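Local coordinates for putative cell invasion protein with MAC/Perforin domain (Bacteroides thetaiotaomicron VPI-5482, PDB 3KK7) that is of unproven function but belongs to the membrane-attack complex/perforin (MACPF) family and may, as in pore-forming relatives, act on membranes, at residues 199-202 / 203-206; 359-363 / 364-368; 130-133 / 134-138. All blocks are in the same frame, centred on the assembly; numbering follows the deposited sequence.

How the contacts relate
All three contacts are helix ends within the MACPF region: contacts 1 and 3 begin helices 201-208 and 133-146, contact 2 ends helix 353-363. In space contact 2 lies between the other two, touching both. Its centre lies about 11 Å from that of contact 1, and the two touch by packing alone, with M201 CG 3.8 Å from Y359 CA and V202 CG2 4.0 Å from T362 CG2. Contact 3, about 13 Å from contact 2 centre to centre, is joined to it by polar bonds: N131 ND2 is 2.8 Å from D365 OD2 and 2.9 Å from H363 O, both probable hydrogen bonds. Contacts 1 and 3 do not touch, their nearest atoms being about 7 Å apart.

Contact 1 (199-202 / 203-206); sequences SSMV and ELMQ
S200 and E203 trade hydrogen bonds in a capping box, the reciprocal pairing that closes the first turn of helix 201-208. S200 is the N-cap: its OG accepts from E203 N at 3.1 Å. In return E203 OE1 accepts from S200 N, a longer bond of 3.3 Å that is nearly straight (168° at the hydrogen), although the donor stands above the carboxylate plane. With chi1 at 65°, S200 OG sits between its own backbone N and carbonyl carbon, which turns it to E203 N. The same OG is also bonded to E370 O, in the loop after helix 353-363. Backbone bonds carry the turn onward, from L204 N to S200 O (2.9 Å), from M205 N to M201 O and from Q206 N to V202 O.

The contact divides by burial. S200, M201, V202 and L204 are buried, and the apolar side packs against neighbouring helices. M201 and M205 are selenomethionines whose chains pass at a slant; with CG anti to the backbone N (chi1 180°), M201 CG lies 4.0 Å from M205 SE, and the bend at chi2 then carries M201 SE to 4.4 Å from L204 CD1. The solvent side is polar. There Q206, an exposed residue, runs extended across V202 and leaves its OE1 3.5 Å from V202 CG1, and the partly exposed E203 brings OE1 to 3.3 Å from S199 CB, where S199 OG is held by A195 O of the preceding helix.

The apolar side chains meet two helices: L204 packs on F192, A195 and L196 of helix 190-198, M201 on F355, R358 and Y359 of helix 353-363, and M205 on Y359 of that same helix, so that this first turn bridges the two.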
ATOM      1  N   SER A 199      11.381   3.727  -8.868  1.00 27.79           N
ATOM      2  CA  SER A 199      11.522   2.405  -8.300  1.00 27.23           C
ATOM      3  C   SER A 199      10.227   1.658  -8.639  1.00 26.75           C
ATOM      4  O   SER A 199       9.310   2.233  -9.243  1.00 26.40           O
ATOM      5  CB  SER A 199      11.792   2.485  -6.783  1.00 27.05           C
ATOM      6  OG  SER A 199      10.673   2.954  -6.055  1.00 27.27           O
ATOM      7  N   SER A 200      10.192   0.373  -8.297  1.00 25.69           N
ATOM      8  CA  SER A 200       9.030  -0.442  -8.566  1.00 25.30           C
ATOM      9  C   SER A 200       8.068  -0.246  -7.427  1.00 24.78           C
ATOM     10  O   SER A 200       8.457   0.155  -6.341  1.00 25.35           O
ATOM     11  CB  SER A 200       9.409  -1.921  -8.671  1.00 25.35           C
ATOM     12  OG  SER A 200       9.885  -2.423  -7.431  1.00 25.50           O
HETATM   13  N   MSE A 201       6.804  -0.532  -7.665  1.00 24.17           N
HETATM   14  CA  MSE A 201       5.829  -0.464  -6.606  1.00 23.70           C
HETATM   15  C   MSE A 201       6.260  -1.334  -5.400  1.00 23.94           C
HETATM   16  O   MSE A 201       6.051  -0.954  -4.220  1.00 23.71           O
HETATM   17  CB  MSE A 201       4.459  -0.885  -7.153  1.00 23.62           C
HETATM   18  CG  MSE A 201       3.312  -0.861  -6.126  1.00 23.75           C
HETATM   19 SE   MSE A 201       3.030   0.905  -5.344  0.75 24.70          SE
HETATM   20  CE  MSE A 201       2.741   1.874  -7.030  1.00 22.58           C
ATOM     21  N   VAL A 202       6.833  -2.508  -5.697  1.00 23.65           N
ATOM     22  CA  VAL A 202       7.343  -3.386  -4.668  1.00 23.48           C
ATOM     23  C   VAL A 202       8.330  -2.631  -3.767  1.00 23.75           C
ATOM     24  O   VAL A 202       8.203  -2.662  -2.541  1.00 22.55           O
ATOM     25  CB  VAL A 202       8.010  -4.669  -5.257  1.00 23.84           C
ATOM     26  CG1 VAL A 202       8.981  -5.324  -4.236  1.00 21.88           C
ATOM     27  CG2 VAL A 202       6.931  -5.676  -5.735  1.00 23.91           C
ATOM     28  N   GLU A 203       9.293  -1.953  -4.399  1.00 24.24           N
ATOM     29  CA  GLU A 203      10.332  -1.187  -3.691  1.00 24.26           C
ATOM     30  C   GLU A 203       9.749  -0.005  -2.900  1.00 24.58           C
ATOM     31  O   GLU A 203      10.140   0.250  -1.753  1.00 24.25           O
ATOM     32  CB  GLU A 203      11.406  -0.716  -4.688  1.00 24.62           C
ATOM     33  CG  GLU A 203      12.517  -1.780  -4.970  1.00 25.47           C
ATOM     34  CD  GLU A 203      13.272  -1.597  -6.305  1.00 27.49           C
ATOM     35  OE1 GLU A 203      13.032  -0.604  -7.037  1.00 29.09           O
ATOM     36  OE2 GLU A 203      14.110  -2.476  -6.630  1.00 29.71           O
ATOM     37  N   LEU A 204       8.795   0.693  -3.514  1.00 24.97           N
ATOM     38  CA  LEU A 204       8.123   1.806  -2.889  1.00 25.20           C
ATOM     39  C   LEU A 204       7.418   1.311  -1.629  1.00 25.68           C
ATOM     40  O   LEU A 204       7.502   1.955  -0.584  1.00 26.11           O
ATOM     41  CB  LEU A 204       7.146   2.465  -3.886  1.00 25.71           C
ATOM     42  CG  LEU A 204       6.374   3.764  -3.532  1.00 25.76           C
ATOM     43  CD1 LEU A 204       5.729   4.382  -4.788  1.00 24.68           C
ATOM     44  CD2 LEU A 204       5.325   3.537  -2.426  1.00 24.69           C
HETATM   45  N   MSE A 205       6.764   0.158  -1.684  1.00 25.96           N
HETATM   46  CA  MSE A 205       6.064  -0.320  -0.471  1.00 26.45           C
HETATM   47  C   MSE A 205       7.035  -0.778   0.601  1.00 26.67           C
HETATM   48  O   MSE A 205       6.747  -0.667   1.786  1.00 26.74           O
HETATM   49  CB  MSE A 205       5.024  -1.399  -0.767  1.00 25.72           C
HETATM   50  CG  MSE A 205       3.885  -0.866  -1.586  1.00 26.67           C
HETATM   51 SE   MSE A 205       2.747  -2.206  -2.429  0.75 28.27          SE
HETATM   52  CE  MSE A 205       1.763  -2.830  -0.829  1.00 17.44           C
ATOM     53  N   GLN A 206       8.188  -1.274   0.196  1.00 27.46           N
ATOM     54  CA  GLN A 206       9.196  -1.695   1.177  1.00 28.48           C
ATOM     55  C   GLN A 206       9.701  -0.510   1.983  1.00 28.16           C
ATOM     56  O   GLN A 206       9.906  -0.593   3.180  1.00 29.05           O
ATOM     57  CB  GLN A 206      10.396  -2.300   0.493  1.00 28.60           C
ATOM     58  CG  GLN A 206      10.146  -3.587  -0.169  1.00 32.07           C
ATOM     59  CD  GLN A 206      11.326  -4.033  -1.056  1.00 38.35           C
ATOM     60  OE1 GLN A 206      11.305  -5.164  -1.566  1.00 43.54           O
ATOM     61  NE2 GLN A 206      12.345  -3.157  -1.255  1.00 38.25           N
TER

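Contact 2 (359-363 / 364-368); sequences YNDTH and MDFQY
A Schellman motif ends helix 353-363, and D361 O is its main acceptor. F366 N reaches that oxygen at 2.7 Å, nearly in line with the carbonyl bond, while Q367 N binds it at 3.2 Å from above the carbonyl plane. One carbonyl thus holds two successive amides of the departing chain. The evidence for the motif is the positive phi of D365 (67°), the first residue to leave helical geometry, with two bonds back into the last turn, F366 N to D361 O and D365 N to T362 O. One residue earlier, M364 N still makes the ordinary helical bond to N360 O.

Side chains follow the reversal. D361 and Q367 lie alongside each other and point the same way, with D361 CB 3.6 Å from Q367 CG. D361 crosses F366 at about a right angle, its carboxylate and the ring being 68° apart in plane, and OD1 meets the ring at its edge, close to the ring plane. One face of the F366 ring takes CB of M364, a selenomethionine, offset toward the rim. The bend at chi2 (-60°) turns M364 SE toward the H363 ring, 5.3 Å from its centroid, an oblique approach that is the selenomethionine form of a Met-aromatic contact.

Around the turn, the helix end is tied to N131, in the loop before helix 133-146. T362 OG1 turns back to R358 O within its own helix, while T362 and Y368 pack on V202 of helix 201-208.

A water bridges the turn, donating to T362 O at 2.8 Å and to Q367 O; Q367 O also takes a CA-H...O contact from T362 CA at 3.3 Å.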
ATOM      1  N   TYR A 359      -0.353  -1.446  -7.107  1.00 22.32           N
ATOM      2  CA  TYR A 359      -0.389  -1.317  -5.674  1.00 22.61           C
ATOM      3  C   TYR A 359      -1.384  -2.327  -5.111  1.00 23.22           C
ATOM      4  O   TYR A 359      -1.050  -3.137  -4.235  1.00 23.71           O
ATOM      5  CB  TYR A 359      -0.797   0.111  -5.215  1.00 22.74           C
ATOM      6  CG  TYR A 359      -1.236   0.130  -3.750  1.00 22.88           C
ATOM      7  CD1 TYR A 359      -0.304   0.151  -2.723  1.00 23.67           C
ATOM      8  CD2 TYR A 359      -2.571   0.047  -3.399  1.00 21.53           C
ATOM      9  CE1 TYR A 359      -0.698   0.113  -1.378  1.00 22.83           C
ATOM     10  CE2 TYR A 359      -2.965   0.024  -2.078  1.00 20.84           C
ATOM     11  CZ  TYR A 359      -2.023   0.044  -1.065  1.00 23.39           C
ATOM     12  OH  TYR A 359      -2.431   0.011   0.276  1.00 26.10           O
ATOM     13  N   ASN A 360      -2.602  -2.282  -5.619  1.00 23.34           N
ATOM     14  CA  ASN A 360      -3.641  -3.207  -5.161  1.00 23.98           C
ATOM     15  C   ASN A 360      -3.299  -4.673  -5.383  1.00 23.34           C
ATOM     16  O   ASN A 360      -3.445  -5.520  -4.478  1.00 23.36           O
ATOM     17  CB  ASN A 360      -4.998  -2.860  -5.792  1.00 24.23           C
ATOM     18  CG  ASN A 360      -5.648  -1.683  -5.105  1.00 26.10           C
ATOM     19  OD1 ASN A 360      -5.994  -1.796  -3.937  1.00 31.56           O
ATOM     20  ND2 ASN A 360      -5.780  -0.549  -5.790  1.00 23.99           N
ATOM     21  N   ASP A 361      -2.814  -4.966  -6.565  1.00 22.67           N
ATOM     22  CA  ASP A 361      -2.501  -6.338  -6.893  1.00 23.18           C
ATOM     23  C   ASP A 361      -1.303  -6.829  -6.048  1.00 23.20           C
ATOM     24  O   ASP A 361      -1.208  -8.019  -5.689  1.00 23.42           O
ATOM     25  CB  ASP A 361      -2.184  -6.459  -8.401  1.00 23.49           C
ATOM     26  CG  ASP A 361      -3.422  -6.539  -9.291  1.00 23.84           C
ATOM     27  OD1 ASP A 361      -4.553  -6.809  -8.812  1.00 23.22           O
ATOM     28  OD2 ASP A 361      -3.227  -6.378 -10.519  1.00 27.56           O
ATOM     29  N   THR A 362      -0.385  -5.924  -5.720  1.00 23.02           N
ATOM     30  CA  THR A 362       0.816  -6.336  -5.011  1.00 22.41           C
ATOM     31  C   THR A 362       0.427  -6.553  -3.562  1.00 23.22           C
ATOM     32  O   THR A 362       0.817  -7.542  -2.947  1.00 23.65           O
ATOM     33  CB  THR A 362       1.923  -5.307  -5.157  1.00 22.28           C
ATOM     34  OG1 THR A 362       2.231  -5.123  -6.549  1.00 19.99           O
ATOM     35  CG2 THR A 362       3.165  -5.728  -4.404  1.00 22.82           C
ATOM     36  N   HIS A 363      -0.388  -5.648  -3.030  1.00 23.60           N
ATOM     37  CA  HIS A 363      -0.866  -5.783  -1.675  1.00 23.66           C
ATOM     38  C   HIS A 363      -1.596  -7.094  -1.499  1.00 24.28           C
ATOM     39  O   HIS A 363      -1.476  -7.745  -0.456  1.00 23.74           O
ATOM     40  CB  HIS A 363      -1.822  -4.652  -1.348  1.00 23.30           C
ATOM     41  CG  HIS A 363      -2.497  -4.808  -0.030  1.00 23.71           C
ATOM     42  ND1 HIS A 363      -1.800  -4.841   1.164  1.00 25.28           N
ATOM     43  CD2 HIS A 363      -3.811  -4.953   0.290  1.00 25.81           C
ATOM     44  CE1 HIS A 363      -2.659  -4.993   2.162  1.00 27.84           C
ATOM     45  NE2 HIS A 363      -3.889  -5.051   1.658  1.00 28.11           N
HETATM   46  N   MSE A 364      -2.380  -7.465  -2.515  1.00 24.85           N
HETATM   47  CA  MSE A 364      -3.214  -8.674  -2.437  1.00 25.48           C
HETATM   48  C   MSE A 364      -2.465  -9.974  -2.748  1.00 25.30           C
HETATM   49  O   MSE A 364      -3.074 -11.035  -2.724  1.00 25.62           O
HETATM   50  CB  MSE A 364      -4.419  -8.548  -3.400  1.00 26.49           C
HETATM   51  CG  MSE A 364      -5.569  -7.656  -2.890  1.00 26.16           C
HETATM   52 SE   MSE A 364      -6.301  -8.342  -1.217  0.75 29.09          SE
HETATM   53  CE  MSE A 364      -6.877 -10.152  -1.803  1.00 25.23           C
ATOM     54  N   ASP A 365      -1.157  -9.888  -3.024  1.00 25.22           N
ATOM     55  CA  ASP A 365      -0.320 -11.037  -3.455  1.00 25.12           C
ATOM     56  C   ASP A 365      -0.703 -11.572  -4.854  1.00 25.11           C
ATOM     57  O   ASP A 365      -0.421 -12.723  -5.169  1.00 25.21           O
ATOM     58  CB  ASP A 365      -0.285 -12.189  -2.420  1.00 24.75           C
ATOM     59  CG  ASP A 365       0.182 -11.741  -1.038  1.00 25.34           C
ATOM     60  OD1 ASP A 365       1.163 -10.983  -0.927  1.00 27.71           O
ATOM     61  OD2 ASP A 365      -0.442 -12.145  -0.043  1.00 25.05           O
ATOM     62  N   PHE A 366      -1.316 -10.743  -5.700  1.00 25.18           N
ATOM     63  CA  PHE A 366      -1.598 -11.147  -7.090  1.00 25.40           C
ATOM     64  C   PHE A 366      -0.420 -10.873  -8.065  1.00 24.87           C
ATOM     65  O   PHE A 366      -0.272 -11.561  -9.067  1.00 25.02           O
ATOM     66  CB  PHE A 366      -2.874 -10.497  -7.640  1.00 25.71           C
ATOM     67  CG  PHE A 366      -4.143 -10.835  -6.875  1.00 28.14           C
ATOM     68  CD1 PHE A 366      -5.172  -9.875  -6.770  1.00 28.93           C
ATOM     69  CD2 PHE A 366      -4.319 -12.090  -6.257  1.00 28.65           C
ATOM     70  CE1 PHE A 366      -6.355 -10.164  -6.053  1.00 30.33           C
ATOM     71  CE2 PHE A 366      -5.503 -12.397  -5.553  1.00 28.68           C
ATOM     72  CZ  PHE A 366      -6.522 -11.432  -5.438  1.00 29.22           C
ATOM     73  N   GLN A 367       0.410  -9.888  -7.776  1.00 24.26           N
ATOM     74  CA  GLN A 367       1.508  -9.541  -8.652  1.00 24.33           C
ATOM     75  C   GLN A 367       2.688  -9.132  -7.820  1.00 23.80           C
ATOM     76  O   GLN A 367       2.525  -8.586  -6.750  1.00 23.87           O
ATOM     77  CB  GLN A 367       1.130  -8.343  -9.521  1.00 24.92           C
ATOM     78  CG  GLN A 367      -0.036  -8.561 -10.460  1.00 27.18           C
ATOM     79  CD  GLN A 367       0.319  -9.441 -11.631  1.00 30.94           C
ATOM     80  OE1 GLN A 367       1.414  -9.336 -12.196  1.00 33.39           O
ATOM     81  NE2 GLN A 367      -0.611 -10.313 -12.019  1.00 32.83           N
ATOM     82  N   TYR A 368       3.888  -9.364  -8.319  1.00 23.73           N
ATOM     83  CA  TYR A 368       5.084  -8.937  -7.622  1.00 23.93           C
ATOM     84  C   TYR A 368       6.224  -8.861  -8.632  1.00 24.61           C
ATOM     85  O   TYR A 368       6.729  -9.887  -9.073  1.00 26.26           O
ATOM     86  CB  TYR A 368       5.392  -9.921  -6.490  1.00 23.81           C
ATOM     87  CG  TYR A 368       6.532  -9.537  -5.608  1.00 22.29           C
ATOM     88  CD1 TYR A 368       6.326  -9.051  -4.324  1.00 22.85           C
ATOM     89  CD2 TYR A 368       7.836  -9.712  -6.027  1.00 23.31           C
ATOM     90  CE1 TYR A 368       7.427  -8.701  -3.474  1.00 21.98           C
ATOM     91  CE2 TYR A 368       8.908  -9.377  -5.210  1.00 22.42           C
ATOM     92  CZ  TYR A 368       8.709  -8.866  -3.943  1.00 21.29           C
ATOM     93  OH  TYR A 368       9.815  -8.534  -3.190  1.00 21.93           O
TER
HETATM   94  O   HOH W   1       2.654  -9.303  -4.164  1.00 33.41           O
HETATM   95  O   HOH W   2       1.338  -8.184   0.288  1.00 36.83           O

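Contact 3 (130-133 / 134-138); sequences LNLG and PFKFG
K136 N to L132 O and F137 N to G133 O are the backbone hydrogen bonds that start helix 133-146, at 3.0 and 2.8 Å and close to straight (168° and 160° at the hydrogen). P134 has no amide hydrogen to offer this first turn.

Side-chain capping comes from N131, whose OD1 accepts from G133 N at 2.9 Å, the donor lying above the plane of the amide group. CG stands anti to the backbone N (chi1 -175°), a torsion that also sets the amide against P134 CD, with OD1 3.7 Å away, the two side chains crossing at about a right angle. ND2 is bonded to D365 OD2 and H363 O, at the end of helix 353-363. An alanine here would probably leave G133 N without its cap and D365 OD2 and H363 O without this donor, weakening the tie between the two helix ends.

A water bridges N131 O, to which it donates (2.6 Å), and F135 N, from which it accepts (2.8 Å).

Apolar contact is slight: the extended K136 chain passes beside L132, CE lying 3.9 Å from L132 CB, and its NZ goes on to a salt bridge with D112. The F135 ring stacks on F120.

Chemically, then, this helix start relies on a side-chain amide and a water for its early N-H groups, and both ends of that amide are in use.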
ATOM      1  N   LEU A 130      -8.722  -5.640   1.733  1.00 23.17           N
ATOM      2  CA  LEU A 130      -7.607  -5.715   2.662  1.00 23.13           C
ATOM      3  C   LEU A 130      -7.021  -7.127   2.744  1.00 23.16           C
ATOM      4  O   LEU A 130      -7.732  -8.087   2.957  1.00 23.25           O
ATOM      5  CB  LEU A 130      -8.044  -5.213   4.046  1.00 22.29           C
ATOM      6  CG  LEU A 130      -6.957  -5.194   5.095  1.00 22.24           C
ATOM      7  CD1 LEU A 130      -5.772  -4.310   4.655  1.00 20.10           C
ATOM      8  CD2 LEU A 130      -7.559  -4.767   6.398  1.00 21.37           C
ATOM      9  N   ASN A 131      -5.711  -7.225   2.547  1.00 23.94           N
ATOM     10  CA  ASN A 131      -4.970  -8.444   2.775  1.00 23.78           C
ATOM     11  C   ASN A 131      -4.435  -8.396   4.194  1.00 24.18           C
ATOM     12  O   ASN A 131      -3.583  -7.585   4.500  1.00 24.82           O
ATOM     13  CB  ASN A 131      -3.805  -8.575   1.793  1.00 23.65           C
ATOM     14  CG  ASN A 131      -3.064  -9.931   1.937  1.00 22.83           C
ATOM     15  OD1 ASN A 131      -3.407 -10.717   2.806  1.00 20.89           O
ATOM     16  ND2 ASN A 131      -2.051 -10.184   1.095  1.00 16.82           N
ATOM     17  N   LEU A 132      -4.927  -9.281   5.049  1.00 24.87           N
ATOM     18  CA  LEU A 132      -4.493  -9.359   6.430  1.00 24.75           C
ATOM     19  C   LEU A 132      -3.191 -10.128   6.655  1.00 25.59           C
ATOM     20  O   LEU A 132      -2.589  -9.985   7.722  1.00 25.97           O
ATOM     21  CB  LEU A 132      -5.602  -9.975   7.271  1.00 24.51           C
ATOM     22  CG  LEU A 132      -6.838  -9.098   7.473  1.00 23.90           C
ATOM     23  CD1 LEU A 132      -7.974  -9.901   8.075  1.00 19.06           C
ATOM     24  CD2 LEU A 132      -6.463  -7.855   8.369  1.00 25.05           C
ATOM     25  N   GLY A 133      -2.751 -10.922   5.668  1.00 25.98           N
ATOM     26  CA  GLY A 133      -1.520 -11.717   5.782  1.00 26.39           C
ATOM     27  C   GLY A 133      -0.323 -10.962   6.356  1.00 27.23           C
ATOM     28  O   GLY A 133       0.289 -11.384   7.343  1.00 27.29           O
ATOM     29  N   PRO A 134       0.006  -9.807   5.768  1.00 28.28           N
ATOM     30  CA  PRO A 134       1.192  -9.083   6.278  1.00 28.75           C
ATOM     31  C   PRO A 134       1.055  -8.592   7.718  1.00 28.32           C
ATOM     32  O   PRO A 134       2.024  -8.666   8.492  1.00 28.47           O
ATOM     33  CB  PRO A 134       1.354  -7.926   5.294  1.00 28.85           C
ATOM     34  CG  PRO A 134       0.633  -8.429   4.018  1.00 29.36           C
ATOM     35  CD  PRO A 134      -0.521  -9.224   4.522  1.00 28.18           C
ATOM     36  N   PHE A 135      -0.133  -8.129   8.084  1.00 27.57           N
ATOM     37  CA  PHE A 135      -0.366  -7.738   9.457  1.00 27.25           C
ATOM     38  C   PHE A 135      -0.145  -8.934  10.383  1.00 27.67           C
ATOM     39  O   PHE A 135       0.556  -8.827  11.374  1.00 27.59           O
ATOM     40  CB  PHE A 135      -1.768  -7.187   9.647  1.00 26.86           C
ATOM     41  CG  PHE A 135      -2.098  -6.921  11.067  1.00 25.54           C
ATOM     42  CD1 PHE A 135      -1.418  -5.934  11.759  1.00 26.53           C
ATOM     43  CD2 PHE A 135      -3.058  -7.674  11.728  1.00 26.37           C
ATOM     44  CE1 PHE A 135      -1.682  -5.690  13.086  1.00 27.19           C
ATOM     45  CE2 PHE A 135      -3.349  -7.450  13.060  1.00 26.09           C
ATOM     46  CZ  PHE A 135      -2.658  -6.466  13.752  1.00 27.60           C
ATOM     47  N   LYS A 136      -0.742 -10.075  10.048  1.00 27.85           N
ATOM     48  CA  LYS A 136      -0.641 -11.269  10.909  1.00 27.48           C
ATOM     49  C   LYS A 136       0.798 -11.782  10.979  1.00 26.79           C
ATOM     50  O   LYS A 136       1.271 -12.224  12.034  1.00 25.66           O
ATOM     51  CB  LYS A 136      -1.567 -12.381  10.414  1.00 27.16           C
ATOM     52  CG  LYS A 136      -3.021 -12.036  10.455  1.00 27.70           C
ATOM     53  CD  LYS A 136      -3.893 -13.101   9.817  1.00 26.70           C
ATOM     54  CE  LYS A 136      -5.365 -12.718   9.977  1.00 26.80           C
ATOM     55  NZ  LYS A 136      -6.272 -13.618   9.213  1.00 25.61           N
ATOM     56  N   PHE A 137       1.481 -11.709   9.844  1.00 26.59           N
ATOM     57  CA  PHE A 137       2.876 -12.102   9.776  1.00 26.98           C
ATOM     58  C   PHE A 137       3.741 -11.234  10.693  1.00 25.77           C
ATOM     59  O   PHE A 137       4.561 -11.738  11.426  1.00 25.37           O
ATOM     60  CB  PHE A 137       3.391 -12.026   8.330  1.00 27.77           C
ATOM     61  CG  PHE A 137       4.894 -12.311   8.197  1.00 30.99           C
ATOM     62  CD1 PHE A 137       5.365 -13.622   8.137  1.00 33.10           C
ATOM     63  CD2 PHE A 137       5.813 -11.271   8.173  1.00 32.44           C
ATOM     64  CE1 PHE A 137       6.710 -13.888   8.049  1.00 34.76           C
ATOM     65  CE2 PHE A 137       7.176 -11.530   8.077  1.00 34.70           C
ATOM     66  CZ  PHE A 137       7.624 -12.844   8.015  1.00 35.01           C
ATOM     67  N   GLY A 138       3.529  -9.926  10.643  1.00 25.67           N
ATOM     68  CA  GLY A 138       4.277  -8.982  11.459  1.00 25.08           C
ATOM     69  C   GLY A 138       4.045  -9.181  12.935  1.00 24.89           C
ATOM     70  O   GLY A 138       4.964  -9.068  13.741  1.00 25.36           O
TER
HETATM   71  O   HOH W   3      -1.712  -6.808   6.177  1.00 25.35           O